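Local structure of bacterioferritin (Mycobacterium tuberculosis, 3UOI) at residues A[14-25]-A[70-79]; A[100-111]-A[119-127]. The protein stores iron, probably oxidising Fe(2+) with dioxygen at a ferroxidase centre and laying it down as a ferric mineral inside a heme-containing shell of 24 subunits. One frame throughout, in Å; residues are numbered along the deposited sequence.

Contact 1 of 2, residues A[14-25]-A[70-79]; sequences NEQLTSELTAIN and LPNYQRIGSL. With HEM (protoporphyrin IX containing Fe), chain B.
The irregular chain 70-79 runs along helix 14-25 in the same N-to-C sense, N72 nearest N14, I76 nearest T18 and G77 nearest T22, where the CA atoms come to 5.2 Å. At the first of these points the N14 amide spans two backbone groups of the loop: its OD1 accepts from N72 N (2.8 Å) and its ND2 donates to L70 O (3.1 Å). One turn on, R75 lies across T18. Its chain, bent at chi3 (78°), turns the guanidinium back to the helix, and NE gives a fairly straight bond (162°) to T18 OG1 at 2.8 Å, with the hydroxyl at the edge of the group, near its plane. NH2 adds only weak bonds to the same hydroxyl and to N14 O. The turn itself is an Asx motif, N72 OD1 accepting from R75 N at 2.8 Å. T22 OG1 donates to T18 O within the helix and receives G77 N (3.2 Å). L17 CD2 packs obliquely against CE2 of the Y73 ring (3.9 Å); the Y73 hydroxyl is hydrogen-bonded to T61. Farther along, L79 CD1 rests on T22 CG2 (3.6 Å). Loop polar groups are thus met by N14, T18 and T22, spaced one turn apart, holding the long crossover loop between helices 40-66 and 85-112 along helix 7-36, which also supplies L21, I24 and N25 to the heme pocket.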
loop_
_atom_site.group_PDB
_atom_site.type_symbol
_atom_site.label_atom_id
_atom_site.label_comp_id
_atom_site.label_asym_id
_atom_site.label_seq_id
_atom_site.Cartn_x
_atom_site.Cartn_y
_atom_site.Cartn_z
ATOM N N ASN A 14 49.619 21.648 -13.273
ATOM C CA ASN A 14 49.398 22.920 -12.612
ATOM C C ASN A 14 48.970 24.012 -13.573
ATOM O O ASN A 14 48.251 24.870 -13.233
ATOM C CB ASN A 14 50.549 23.356 -11.739
ATOM C CG ASN A 14 50.392 22.924 -10.350
ATOM O OD1 ASN A 14 49.450 23.278 -9.703
ATOM N ND2 ASN A 14 51.324 22.174 -9.868
ATOM N N GLU A 15 49.483 23.918 -14.774
ATOM C CA GLU A 15 49.130 24.828 -15.809
ATOM C C GLU A 15 47.660 24.684 -16.137
ATOM O O GLU A 15 46.989 25.625 -16.320
ATOM C CB GLU A 15 49.931 24.520 -17.060
ATOM C CG GLU A 15 51.127 25.347 -17.255
ATOM C CD GLU A 15 51.770 25.074 -18.569
ATOM O OE1 GLU A 15 52.864 24.535 -18.562
ATOM O OE2 GLU A 15 51.166 25.396 -19.596
ATOM N N GLN A 16 47.221 23.441 -16.256
ATOM C CA GLN A 16 45.855 23.107 -16.590
ATOM C C GLN A 16 44.951 23.473 -15.456
ATOM O O GLN A 16 43.868 23.928 -15.667
ATOM C CB GLN A 16 45.701 21.692 -17.087
ATOM C CG GLN A 16 44.334 21.313 -17.535
ATOM C CD GLN A 16 43.806 22.106 -18.711
ATOM O OE1 GLN A 16 44.533 22.625 -19.518
ATOM N NE2 GLN A 16 42.521 22.216 -18.765
ATOM N N LEU A 17 45.432 23.270 -14.250
ATOM C CA LEU A 17 44.679 23.611 -13.083
ATOM C C LEU A 17 44.417 25.106 -13.076
ATOM O O LEU A 17 43.334 25.514 -12.861
ATOM C CB LEU A 17 45.437 23.212 -11.826
ATOM C CG LEU A 17 44.884 23.765 -10.517
ATOM C CD1 LEU A 17 43.407 23.467 -10.372
ATOM C CD2 LEU A 17 45.601 23.259 -9.346
ATOM N N THR A 18 45.430 25.899 -13.356
ATOM C CA THR A 18 45.309 27.339 -13.380
ATOM C C THR A 18 44.223 27.711 -14.447
ATOM O O THR A 18 43.360 28.526 -14.237
ATOM C CB THR A 18 46.682 28.030 -13.635
ATOM O OG1 THR A 18 47.444 28.093 -12.440
ATOM C CG2 THR A 18 46.543 29.410 -14.205
ATOM N N SER A 19 44.279 27.021 -15.563
ATOM C CA SER A 19 43.332 27.225 -16.612
ATOM C C SER A 19 41.878 26.953 -16.129
ATOM O O SER A 19 41.007 27.710 -16.404
ATOM C CB SER A 19 43.672 26.285 -17.762
ATOM O OG SER A 19 42.902 26.523 -18.863
ATOM N N GLU A 20 41.697 25.853 -15.406
ATOM C CA GLU A 20 40.389 25.478 -14.892
ATOM C C GLU A 20 39.865 26.529 -13.923
ATOM O O GLU A 20 38.677 26.855 -13.934
ATOM C CB GLU A 20 40.454 24.113 -14.202
ATOM C CG GLU A 20 40.883 22.977 -15.116
ATOM C CD GLU A 20 39.938 22.783 -16.286
ATOM O OE1 GLU A 20 40.184 21.874 -17.107
ATOM O OE2 GLU A 20 38.948 23.537 -16.384
ATOM N N LEU A 21 40.748 27.060 -13.084
ATOM C CA LEU A 21 40.347 28.051 -12.141
ATOM C C LEU A 21 39.876 29.309 -12.875
ATOM O O LEU A 21 38.917 29.899 -12.508
ATOM C CB LEU A 21 41.472 28.329 -11.191
ATOM C CG LEU A 21 41.855 27.132 -10.372
ATOM C CD1 LEU A 21 42.894 27.564 -9.509
ATOM C CD2 LEU A 21 40.726 26.732 -9.569
ATOM N N THR A 22 40.564 29.680 -13.925
ATOM C CA THR A 22 40.174 30.854 -14.685
ATOM C C THR A 22 38.793 30.642 -15.303
ATOM O O THR A 22 37.953 31.488 -15.261
ATOM C CB THR A 22 41.234 31.094 -15.748
ATOM O OG1 THR A 22 42.494 30.732 -15.213
ATOM C CG2 THR A 22 41.295 32.482 -16.212
ATOM N N ALA A 23 38.599 29.456 -15.844
ATOM C CA ALA A 23 37.341 29.056 -16.461
ATOM C C ALA A 23 36.152 29.004 -15.476
ATOM O O ALA A 23 35.049 29.329 -15.829
ATOM C CB ALA A 23 37.477 27.800 -17.181
ATOM N N ILE A 24 36.412 28.563 -14.259
ATOM C CA ILE A 24 35.364 28.507 -13.297
ATOM C C ILE A 24 34.892 29.916 -13.097
ATOM O O ILE A 24 33.729 30.200 -13.258
ATOM C CB ILE A 24 35.876 28.013 -11.949
ATOM C CG1 ILE A 24 36.105 26.511 -11.977
ATOM C CG2 ILE A 24 34.901 28.365 -10.928
ATOM C CD1 ILE A 24 36.936 26.021 -10.950
ATOM N N ASN A 25 35.827 30.814 -12.852
ATOM C CA ASN A 25 35.435 32.186 -12.682
ATOM C C ASN A 25 34.819 32.844 -13.932
ATOM O O ASN A 25 33.895 33.559 -13.859
ATOM C CB ASN A 25 36.578 33.011 -12.172
ATOM C CG ASN A 25 36.973 32.640 -10.807
ATOM O OD1 ASN A 25 36.737 31.571 -10.411
ATOM N ND2 ASN A 25 37.566 33.539 -10.088
ATOM N N LEU A 70 52.570 20.361 -5.493
ATOM C CA LEU A 70 51.833 21.399 -4.821
ATOM C C LEU A 70 50.804 21.961 -5.772
ATOM O O LEU A 70 51.137 22.503 -6.806
ATOM C CB LEU A 70 52.748 22.490 -4.396
ATOM C CG LEU A 70 53.985 21.883 -3.856
ATOM C CD1 LEU A 70 54.919 22.937 -3.512
ATOM C CD2 LEU A 70 53.566 21.084 -2.705
ATOM N N PRO A 71 49.539 21.819 -5.453
ATOM C CA PRO A 71 48.563 22.353 -6.385
ATOM C C PRO A 71 48.476 23.854 -6.278
ATOM O O PRO A 71 48.276 24.352 -5.227
ATOM C CB PRO A 71 47.276 21.654 -5.993
ATOM C CG PRO A 71 47.649 20.507 -5.268
ATOM C CD PRO A 71 48.987 20.725 -4.663
ATOM N N ASN A 72 48.584 24.530 -7.408
ATOM C CA ASN A 72 48.610 25.963 -7.430
ATOM C C ASN A 72 47.204 26.533 -7.457
ATOM O O ASN A 72 46.515 26.476 -8.431
ATOM C CB ASN A 72 49.422 26.496 -8.612
ATOM C CG ASN A 72 49.711 27.987 -8.506
ATOM O OD1 ASN A 72 48.978 28.717 -7.891
ATOM N ND2 ASN A 72 50.777 28.415 -9.124
ATOM N N TYR A 73 46.813 27.018 -6.298
ATOM C CA TYR A 73 45.530 27.662 -6.102
ATOM C C TYR A 73 45.629 29.214 -6.158
ATOM O O TYR A 73 44.651 29.885 -6.188
ATOM C CB TYR A 73 44.837 27.110 -4.828
ATOM C CG TYR A 73 43.996 25.849 -5.084
ATOM C CD1 TYR A 73 42.662 25.813 -4.783
ATOM C CD2 TYR A 73 44.524 24.711 -5.667
ATOM C CE1 TYR A 73 41.914 24.705 -5.039
ATOM C CE2 TYR A 73 43.751 23.610 -5.917
ATOM C CZ TYR A 73 42.450 23.618 -5.604
ATOM O OH TYR A 73 41.679 22.561 -5.834
ATOM N N GLN A 74 46.855 29.710 -6.076
ATOM C CA GLN A 74 47.197 31.119 -6.110
ATOM C C GLN A 74 47.097 31.799 -7.466
ATOM O O GLN A 74 46.607 32.877 -7.595
ATOM C CB GLN A 74 48.568 31.340 -5.460
ATOM C CG GLN A 74 48.982 32.767 -5.204
ATOM C CD GLN A 74 48.213 33.445 -4.068
ATOM O OE1 GLN A 74 48.583 33.353 -2.913
ATOM N NE2 GLN A 74 47.133 34.098 -4.410
ATOM N N ARG A 75 47.611 31.124 -8.463
ATOM C CA ARG A 75 47.705 31.644 -9.777
ATOM C C ARG A 75 46.386 31.685 -10.499
ATOM O O ARG A 75 45.655 30.750 -10.482
ATOM C CB ARG A 75 48.706 30.802 -10.521
ATOM C CG ARG A 75 49.047 31.222 -11.891
ATOM C CD ARG A 75 50.264 30.526 -12.317
ATOM N NE ARG A 75 49.966 29.190 -12.703
ATOM C CZ ARG A 75 50.869 28.279 -12.999
ATOM N NH1 ARG A 75 52.144 28.574 -12.942
ATOM N NH2 ARG A 75 50.484 27.071 -13.341
ATOM N N ILE A 76 46.125 32.804 -11.147
ATOM C CA ILE A 76 44.946 32.945 -11.963
ATOM C C ILE A 76 45.210 33.503 -13.315
ATOM O O ILE A 76 45.925 34.424 -13.456
ATOM C CB ILE A 76 43.882 33.822 -11.335
ATOM C CG1 ILE A 76 42.564 33.601 -12.039
ATOM C CG2 ILE A 76 44.247 35.247 -11.456
ATOM C CD1 ILE A 76 41.447 33.711 -11.156
ATOM N N GLY A 77 44.526 32.960 -14.285
ATOM C CA GLY A 77 44.615 33.409 -15.659
ATOM C C GLY A 77 43.879 34.696 -15.980
ATOM O O GLY A 77 43.243 35.227 -15.178
ATOM N N SER A 78 43.990 35.195 -17.185
ATOM C CA SER A 78 43.296 36.423 -17.508
ATOM C C SER A 78 41.911 36.167 -18.109
ATOM O O SER A 78 41.774 35.528 -19.107
ATOM C CB SER A 78 44.132 37.361 -18.382
ATOM O OG SER A 78 45.258 37.865 -17.727
ATOM N N LEU A 79 40.910 36.689 -17.427
ATOM C CA LEU A 79 39.524 36.637 -17.818
ATOM C C LEU A 79 39.155 37.513 -19.036
ATOM O O LEU A 79 39.641 38.589 -19.193
ATOM C CB LEU A 79 38.684 37.068 -16.626
ATOM C CG LEU A 79 38.130 36.220 -15.465
ATOM C CD1 LEU A 79 38.813 34.926 -15.152
ATOM C CD2 LEU A 79 38.048 37.061 -14.245
HETATM C CHA HEM B . 29.749 23.714 -6.116
HETATM C CHB HEM B . 30.123 28.481 -6.641
HETATM C CHC HEM B . 34.920 28.007 -6.907
HETATM C CHD HEM B . 34.606 23.243 -6.146
HETATM C C1A HEM B . 29.413 25.050 -6.061
HETATM C C2A HEM B . 28.177 25.655 -5.623
HETATM C C3A HEM B . 28.310 26.986 -5.800
HETATM C C4A HEM B . 29.596 27.250 -6.334
HETATM C CMA HEM B . 27.307 28.103 -5.477
HETATM C CAA HEM B . 26.982 24.820 -5.076
HETATM C CBA HEM B . 27.465 24.112 -3.801
HETATM C CGA HEM B . 26.519 24.160 -2.608
HETATM O O1A HEM B . 26.958 24.025 -1.405
HETATM O O2A HEM B . 25.291 24.321 -2.847
HETATM C C1B HEM B . 31.465 28.773 -6.820
HETATM C C2B HEM B . 32.018 30.063 -7.217
HETATM C C3B HEM B . 33.340 29.948 -7.273
HETATM C C4B HEM B . 33.660 28.562 -6.935
HETATM C CMB HEM B . 31.244 31.382 -7.484
HETATM C CAB HEM B . 34.268 31.138 -7.652
HETATM C CBB HEM B . 35.530 30.934 -8.008
HETATM C C1C HEM B . 35.303 26.684 -6.725
HETATM C C2C HEM B . 36.658 26.154 -6.848
HETATM C C3C HEM B . 36.551 24.831 -6.603
HETATM C C4C HEM B . 35.150 24.480 -6.404
HETATM C CMC HEM B . 37.937 26.983 -7.161
HETATM C CAC HEM B . 37.676 23.797 -6.576
HETATM C CBC HEM B . 37.279 22.533 -6.751
HETATM C C1D HEM B . 33.268 22.933 -6.155
HETATM C C2D HEM B . 32.751 21.593 -6.165
HETATM C C3D HEM B . 31.246 21.784 -6.156
HETATM C C4D HEM B . 31.026 23.174 -6.134
HETATM C CMD HEM B . 33.552 20.248 -6.114
HETATM C CAD HEM B . 30.153 20.735 -6.126
HETATM C CBD HEM B . 30.036 20.225 -7.553
HETATM C CGD HEM B . 28.846 19.310 -7.561
HETATM O O1D HEM B . 27.843 19.597 -6.834
HETATM O O2D HEM B . 28.917 18.299 -8.281
HETATM N NA HEM B . 30.218 26.059 -6.500
HETATM N NB HEM B . 32.484 27.860 -6.678
HETATM N NC HEM B . 34.458 25.625 -6.462
HETATM N ND HEM B . 32.254 23.874 -6.206
HETATM FE FE HEM B . 32.380 25.768 -6.478
#

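Contact 2 of 2, residues A[100-111]-A[119-127]; sequences LNRLKPGIVMCR and AVLLEKIVA
R111 and E123 meet across the antiparallel helical segments 100-111 and 119-127, whose axes come within 9.1 Å at a crossing angle of -159°. The guanidinium comes side-on, NE and NH2 both giving to E123 OE2 at 3.2 Å, in a salt bridge in which the two planes lie 14° apart. Both nitrogens reach the syn side of OE2 from one face of the carboxylate. The R111 chain, extended from CG to NE, brings them there over A119, whose CB touches R111 CG (3.7 Å). E123 OE2 also takes a salt bridge from R111 NH1 of a neighbouring subunit, while NH1 of this R111 reaches E123 OE2 of another; with three donors on one oxygen, the carboxylate is probably held ionised, and its charge would offset the close approach of the arginines from adjoining subunits. R102 NH2 is hydrogen-bonded to Q16 OE1 of helix 7-36. P105 N makes no bond to the turn before, and the helix is kinked there. Apolar side chains make up most of the rest. I107 is a knob among A119, L122, E123 and V126, and L103 CB is tight against V126 CG2 at 3.5 Å. Helices 85-112 and 116-146 form a neighbouring pair of the four-helix bundle: L103 and C110 also touch helix 7-36, I125 packs on helix 40-66, and V126 meets T117 of a neighbouring subunit.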
loop_
_atom_site.group_PDB
_atom_site.type_symbol
_atom_site.label_atom_id
_atom_site.label_comp_id
_atom_site.label_asym_id
_atom_site.label_seq_id
_atom_site.Cartn_x
_atom_site.Cartn_y
_atom_site.Cartn_z
ATOM N N LEU A 100 42.939 23.212 -25.559
ATOM C CA LEU A 100 43.271 22.248 -26.551
ATOM C C LEU A 100 44.717 22.450 -26.985
ATOM O O LEU A 100 45.448 21.541 -27.051
ATOM C CB LEU A 100 42.311 22.318 -27.699
ATOM C CG LEU A 100 40.871 21.923 -27.444
ATOM C CD1 LEU A 100 40.137 22.032 -28.732
ATOM C CD2 LEU A 100 40.773 20.557 -26.918
ATOM N N ASN A 101 45.127 23.681 -27.176
ATOM C CA ASN A 101 46.463 23.967 -27.575
ATOM C C ASN A 101 47.485 23.440 -26.555
ATOM O O ASN A 101 48.473 22.922 -26.938
ATOM C CB ASN A 101 46.619 25.454 -27.807
ATOM C CG ASN A 101 45.844 25.969 -29.046
ATOM O OD1 ASN A 101 45.845 27.152 -29.295
ATOM N ND2 ASN A 101 45.204 25.103 -29.789
ATOM N N ARG A 102 47.246 23.609 -25.276
ATOM C CA ARG A 102 48.086 23.034 -24.252
ATOM C C ARG A 102 48.023 21.507 -24.051
ATOM O O ARG A 102 48.997 20.898 -23.871
ATOM C CB ARG A 102 47.929 23.792 -22.907
ATOM C CG ARG A 102 48.466 23.047 -21.724
ATOM C CD ARG A 102 48.242 23.749 -20.405
ATOM N NE ARG A 102 46.851 23.996 -20.152
ATOM C CZ ARG A 102 46.217 25.101 -20.480
ATOM N NH1 ARG A 102 46.847 26.094 -21.052
ATOM N NH2 ARG A 102 44.967 25.216 -20.241
ATOM N N LEU A 103 46.843 20.944 -24.022
ATOM C CA LEU A 103 46.598 19.522 -23.873
ATOM C C LEU A 103 46.998 18.563 -25.021
ATOM O O LEU A 103 47.311 17.435 -24.772
ATOM C CB LEU A 103 45.189 19.253 -23.395
ATOM C CG LEU A 103 44.909 19.938 -22.074
ATOM C CD1 LEU A 103 43.733 19.393 -21.458
ATOM C CD2 LEU A 103 46.067 19.845 -21.178
ATOM N N LYS A 104 46.904 19.023 -26.265
ATOM C CA LYS A 104 47.178 18.104 -27.338
ATOM C C LYS A 104 48.625 17.635 -27.262
ATOM O O LYS A 104 48.882 16.498 -27.173
ATOM C CB LYS A 104 46.917 18.723 -28.665
ATOM C CG LYS A 104 45.492 18.846 -29.115
ATOM C CD LYS A 104 45.485 19.916 -30.135
ATOM C CE LYS A 104 44.349 19.852 -31.069
ATOM N NZ LYS A 104 44.796 20.283 -32.404
ATOM N N PRO A 105 49.562 18.552 -27.206
ATOM C CA PRO A 105 50.967 18.212 -26.991
ATOM C C PRO A 105 51.233 17.575 -25.623
ATOM O O PRO A 105 51.936 16.640 -25.509
ATOM C CB PRO A 105 51.651 19.552 -27.141
ATOM C CG PRO A 105 50.581 20.517 -27.219
ATOM C CD PRO A 105 49.428 19.914 -27.694
ATOM N N GLY A 106 50.580 18.073 -24.606
ATOM C CA GLY A 106 50.755 17.596 -23.242
ATOM C C GLY A 106 50.464 16.137 -22.940
ATOM O O GLY A 106 51.168 15.519 -22.187
ATOM N N ILE A 107 49.417 15.609 -23.527
ATOM C CA ILE A 107 49.094 14.205 -23.404
ATOM C C ILE A 107 50.224 13.329 -24.028
ATOM O O ILE A 107 50.656 12.357 -23.479
ATOM C CB ILE A 107 47.731 13.903 -24.083
ATOM C CG1 ILE A 107 46.569 14.629 -23.374
ATOM C CG2 ILE A 107 47.510 12.492 -24.180
ATOM C CD1 ILE A 107 45.374 14.918 -24.205
ATOM N N VAL A 108 50.696 13.728 -25.179
ATOM C CA VAL A 108 51.759 12.975 -25.767
ATOM C C VAL A 108 52.944 13.012 -24.836
ATOM O O VAL A 108 53.544 12.015 -24.592
ATOM C CB VAL A 108 52.143 13.472 -27.118
ATOM C CG1 VAL A 108 53.414 12.820 -27.544
ATOM C CG2 VAL A 108 51.085 13.153 -28.058
ATOM N N MET A 109 53.232 14.170 -24.275
ATOM C CA MET A 109 54.360 14.216 -23.370
ATOM C C MET A 109 54.157 13.297 -22.168
ATOM O O MET A 109 55.014 12.552 -21.835
ATOM C CB MET A 109 54.660 15.606 -22.916
ATOM C CG MET A 109 55.774 15.661 -21.942
ATOM S SD MET A 109 55.335 15.483 -20.239
ATOM C CE MET A 109 54.460 16.958 -20.010
ATOM N N CYS A 110 52.969 13.315 -21.585
ATOM C CA CYS A 110 52.674 12.481 -20.458
ATOM C C CYS A 110 52.890 11.029 -20.767
ATOM O O CYS A 110 53.429 10.358 -19.964
ATOM C CB CYS A 110 51.242 12.659 -20.005
ATOM S SG CYS A 110 50.964 14.119 -19.175
ATOM N N ARG A 111 52.460 10.578 -21.934
ATOM C CA ARG A 111 52.656 9.193 -22.344
ATOM C C ARG A 111 54.142 8.834 -22.599
ATOM O O ARG A 111 54.604 7.793 -22.290
ATOM C CB ARG A 111 51.714 8.787 -23.450
ATOM C CG ARG A 111 50.300 8.772 -23.021
ATOM C CD ARG A 111 49.352 8.377 -24.110
ATOM N NE ARG A 111 48.031 8.127 -23.587
ATOM C CZ ARG A 111 47.628 6.969 -23.107
ATOM N NH1 ARG A 111 48.415 5.936 -23.122
ATOM N NH2 ARG A 111 46.434 6.845 -22.629
ATOM N N ALA A 119 47.802 11.166 -18.308
ATOM C CA ALA A 119 47.433 11.373 -19.678
ATOM C C ALA A 119 45.933 11.096 -19.775
ATOM O O ALA A 119 45.260 11.783 -20.459
ATOM C CB ALA A 119 48.173 10.498 -20.576
ATOM N N VAL A 120 45.466 10.073 -19.077
ATOM C CA VAL A 120 44.073 9.681 -19.145
ATOM C C VAL A 120 43.144 10.748 -18.609
ATOM O O VAL A 120 42.185 11.105 -19.214
ATOM C CB VAL A 120 43.785 8.268 -18.587
ATOM C CG1 VAL A 120 42.324 7.996 -18.527
ATOM C CG2 VAL A 120 44.399 7.255 -19.464
ATOM N N LEU A 121 43.525 11.339 -17.520
ATOM C CA LEU A 121 42.762 12.432 -17.029
ATOM C C LEU A 121 42.711 13.605 -18.052
ATOM O O LEU A 121 41.707 14.188 -18.257
ATOM C CB LEU A 121 43.348 12.885 -15.718
ATOM C CG LEU A 121 42.890 14.217 -15.170
ATOM C CD1 LEU A 121 41.464 14.205 -14.913
ATOM C CD2 LEU A 121 43.627 14.571 -13.989
ATOM N N LEU A 122 43.828 13.911 -18.672
ATOM C CA LEU A 122 43.896 14.990 -19.610
ATOM C C LEU A 122 43.078 14.655 -20.833
ATOM O O LEU A 122 42.510 15.500 -21.441
ATOM C CB LEU A 122 45.316 15.368 -19.876
ATOM C CG LEU A 122 46.043 15.760 -18.594
ATOM C CD1 LEU A 122 47.456 16.022 -18.771
ATOM C CD2 LEU A 122 45.405 16.917 -17.923
ATOM N N GLU A 123 43.050 13.382 -21.158
ATOM C CA GLU A 123 42.321 12.869 -22.283
ATOM C C GLU A 123 40.818 13.126 -22.135
ATOM O O GLU A 123 40.145 13.552 -23.056
ATOM C CB GLU A 123 42.605 11.389 -22.490
ATOM C CG GLU A 123 43.723 11.107 -23.455
ATOM C CD GLU A 123 44.070 9.650 -23.589
ATOM O OE1 GLU A 123 43.276 8.805 -23.214
ATOM O OE2 GLU A 123 45.160 9.372 -24.041
ATOM N N LYS A 124 40.330 12.887 -20.936
ATOM C CA LYS A 124 38.942 13.172 -20.609
ATOM C C LYS A 124 38.589 14.636 -20.699
ATOM O O LYS A 124 37.602 14.981 -21.265
ATOM C CB LYS A 124 38.580 12.554 -19.254
ATOM C CG LYS A 124 38.735 11.118 -19.318
ATOM C CD LYS A 124 38.537 10.351 -18.091
ATOM C CE LYS A 124 38.221 8.938 -18.478
ATOM N NZ LYS A 124 38.638 7.879 -17.550
ATOM N N ILE A 125 39.453 15.481 -20.198
ATOM C CA ILE A 125 39.249 16.915 -20.225
ATOM C C ILE A 125 39.142 17.485 -21.633
ATOM O O ILE A 125 38.323 18.324 -21.930
ATOM C CB ILE A 125 40.350 17.621 -19.475
ATOM C CG1 ILE A 125 40.299 17.263 -18.005
ATOM C CG2 ILE A 125 40.328 19.094 -19.737
ATOM C CD1 ILE A 125 41.222 17.867 -17.214
ATOM N N VAL A 126 39.984 16.972 -22.497
ATOM C CA VAL A 126 40.001 17.346 -23.863
ATOM C C VAL A 126 38.699 17.002 -24.547
ATOM O O VAL A 126 38.197 17.777 -25.327
ATOM C CB VAL A 126 41.138 16.680 -24.635
ATOM C CG1 VAL A 126 40.733 16.532 -26.054
ATOM C CG2 VAL A 126 42.395 17.478 -24.517
ATOM N N ALA A 127 38.165 15.824 -24.241
ATOM C CA ALA A 127 36.911 15.436 -24.846
ATOM C C ALA A 127 35.780 16.391 -24.425
ATOM O O ALA A 127 34.992 16.877 -25.242
ATOM C CB ALA A 127 36.586 14.019 -24.537
#

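Overall arrangement
Contacts 1 and 2 have centres 16 Å apart and follow one another along the chain, yet they touch through helix 7-36: Q16 OE1 lies 2.7 Å from R102 NH2, a probable hydrogen bond, and 3.6 Å from L103 CD2. Contact 1 ties the crossover loop to this helix, and contact 2 pairs helices 85-112 and 116-146. Both contacts border the predicted diiron site: E20 stands on segment 14-25, and the I125 side chain comes within about 4 Å of those of E20 and E129. Heme is nearer contact 1, with L21 CD2 3.7 Å from its CMC, whereas the I125 side chain is about 12 Å from the heme. Both contacts also reach neighbouring subunits of the shell.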